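Local coordinates for cyclic di-GMP receptor atypical PilZ domain-containing protein (PDB 3RQA), which is of unknown function but self-assembles into a tetramer through a helical bundle and belongs to the atypical PilZ domain family of cyclic di-GMP receptors, at residues E173-L176 with F177-H180. Residues are numbered along the deposited sequence; the frame is centred on the assembly and turned at random.
Sequences ERHL and FRLH
Arg178 and His175, one helical turn apart, share a water and no direct hydrogen bond. The water sits 3.0 Å from His175 ND1 and accepts a weak bond from Arg178 NH2 at 2.9 Å. NH2 itself stays 4.0 Å from His175 ND1, which lies at the guanidinium edge, and the two planes are turned 69° apart. A bend of the arginine chain at chi3 helps to bring NH2 back along the helix, 3.3 Å from His175 CA, with Arg174 O over one guanidinium face.

Toward its NE2 end, on the same side of its plane, the imidazole meets Leu179. The CG of that leucine makes an off-centre CH-pi contact 4.1 Å from the ring centroid, while its CD1 reaches His175 NE2 at 3.4 Å. His175 can lie against both partners because its CG is anti to the backbone N (chi1 -178°); the same buried ring also meets Trp106, and Leu179 continues onto Leu27 of strand 24-34.

The four carbonyl oxygens of 173-176 each take the amide N-H four residues on: Phe177 N to Glu173 O, Arg178 N to Arg174 O, Leu179 N to His175 O and His180 N to Leu176 O. The last is the most bent, 153° at the hydrogen. Two polar ends look back a turn within the same helix, Arg174 NE in a salt bridge with Asp170 OD2, Glu173 OE2 in a hydrogen bond from Gln169 NE2. All this is regular alpha-helix, here the C-terminal helix 165-185 that packs one side against the beta-barrel of the PilZ domain.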
loop_
_atom_site.group_PDB
_atom_site.type_symbol
_atom_site.label_atom_id
_atom_site.label_comp_id
_atom_site.label_asym_id
_atom_site.label_seq_id
_atom_site.Cartn_x
_atom_site.Cartn_y
_atom_site.Cartn_z
ATOM N N GLU C 173 -13.478 -22.179 -11.860
ATOM C CA GLU C 173 -14.758 -22.590 -12.433
ATOM C C GLU C 173 -15.823 -21.555 -12.072
ATOM O O GLU C 173 -16.584 -21.118 -12.935
ATOM C CB GLU C 173 -15.160 -23.984 -11.927
ATOM C CG GLU C 173 -14.642 -25.116 -12.810
ATOM C CD GLU C 173 -14.761 -26.475 -12.155
ATOM O OE1 GLU C 173 -15.697 -26.685 -11.351
ATOM O OE2 GLU C 173 -13.917 -27.344 -12.452
ATOM N N ARG C 174 -15.860 -21.159 -10.799
ATOM C CA ARG C 174 -16.833 -20.163 -10.361
ATOM C C ARG C 174 -16.598 -18.880 -11.146
ATOM O O ARG C 174 -17.541 -18.267 -11.651
ATOM C CB ARG C 174 -16.691 -19.865 -8.869
ATOM C CG ARG C 174 -17.145 -20.983 -7.947
ATOM C CD ARG C 174 -16.709 -20.680 -6.521
ATOM N NE ARG C 174 -17.076 -21.744 -5.596
ATOM C CZ ARG C 174 -18.272 -21.874 -5.032
ATOM N NH1 ARG C 174 -19.232 -20.998 -5.288
ATOM N NH2 ARG C 174 -18.507 -22.896 -4.224
ATOM N N HIS C 175 -15.331 -18.489 -11.260
ATOM C CA HIS C 175 -14.992 -17.271 -11.981
ATOM C C HIS C 175 -15.519 -17.287 -13.412
ATOM O O HIS C 175 -16.158 -16.331 -13.858
ATOM C CB HIS C 175 -13.480 -17.049 -12.007
ATOM C CG HIS C 175 -13.088 -15.783 -12.698
ATOM N ND1 HIS C 175 -13.283 -14.541 -12.132
ATOM C CD2 HIS C 175 -12.603 -15.559 -13.942
ATOM C CE1 HIS C 175 -12.939 -13.607 -13.001
ATOM N NE2 HIS C 175 -12.524 -14.198 -14.108
ATOM N N LEU C 176 -15.249 -18.375 -14.131
ATOM C CA LEU C 176 -15.703 -18.498 -15.508
ATOM C C LEU C 176 -17.231 -18.493 -15.572
ATOM O O LEU C 176 -17.823 -17.804 -16.410
ATOM C CB LEU C 176 -15.162 -19.779 -16.142
ATOM C CG LEU C 176 -13.681 -19.747 -16.530
ATOM C CD1 LEU C 176 -13.256 -21.127 -17.050
ATOM C CD2 LEU C 176 -13.470 -18.680 -17.599
ATOM N N PHE C 177 -17.863 -19.249 -14.679
ATOM C CA PHE C 177 -19.317 -19.307 -14.661
ATOM C C PHE C 177 -19.883 -17.901 -14.495
ATOM O O PHE C 177 -20.756 -17.496 -15.261
ATOM C CB PHE C 177 -19.809 -20.224 -13.540
ATOM C CG PHE C 177 -21.265 -20.561 -13.634
ATOM C CD1 PHE C 177 -22.223 -19.723 -13.081
ATOM C CD2 PHE C 177 -21.681 -21.703 -14.309
ATOM C CE1 PHE C 177 -23.584 -20.017 -13.195
ATOM C CE2 PHE C 177 -23.034 -22.008 -14.432
ATOM C CZ PHE C 177 -23.989 -21.165 -13.874
ATOM N N ARG C 178 -19.379 -17.144 -13.519
ATOM C CA ARG C 178 -19.861 -15.770 -13.324
ATOM C C ARG C 178 -19.684 -14.915 -14.583
ATOM O O ARG C 178 -20.627 -14.269 -15.037
ATOM C CB ARG C 178 -19.129 -15.062 -12.182
ATOM C CG ARG C 178 -19.386 -15.606 -10.802
ATOM C CD ARG C 178 -19.013 -14.569 -9.758
ATOM N NE ARG C 178 -18.352 -15.190 -8.620
ATOM C CZ ARG C 178 -17.074 -15.559 -8.610
ATOM N NH1 ARG C 178 -16.552 -16.132 -7.531
ATOM N NH2 ARG C 178 -16.313 -15.334 -9.673
ATOM N N LEU C 179 -18.473 -14.898 -15.132
ATOM C CA LEU C 179 -18.202 -14.106 -16.326
ATOM C C LEU C 179 -19.203 -14.412 -17.423
ATOM O O LEU C 179 -19.652 -13.517 -18.139
ATOM C CB LEU C 179 -16.792 -14.383 -16.864
ATOM C CG LEU C 179 -15.583 -13.796 -16.138
ATOM C CD1 LEU C 179 -14.335 -14.031 -16.978
ATOM C CD2 LEU C 179 -15.789 -12.310 -15.914
ATOM N N HIS C 180 -19.547 -15.690 -17.547
ATOM C CA HIS C 180 -20.471 -16.134 -18.574
ATOM C C HIS C 180 -21.894 -15.605 -18.405
ATOM O O HIS C 180 -22.482 -15.087 -19.360
ATOM C CB HIS C 180 -20.484 -17.664 -18.636
ATOM C CG HIS C 180 -21.365 -18.210 -19.716
ATOM N ND1 HIS C 180 -22.739 -18.212 -19.624
ATOM C CD2 HIS C 180 -21.069 -18.712 -20.939
ATOM C CE1 HIS C 180 -23.253 -18.687 -20.745
ATOM N NE2 HIS C 180 -22.261 -18.997 -21.560
HETATM O O HOH W 1 -13.561 -14.456 -9.169
#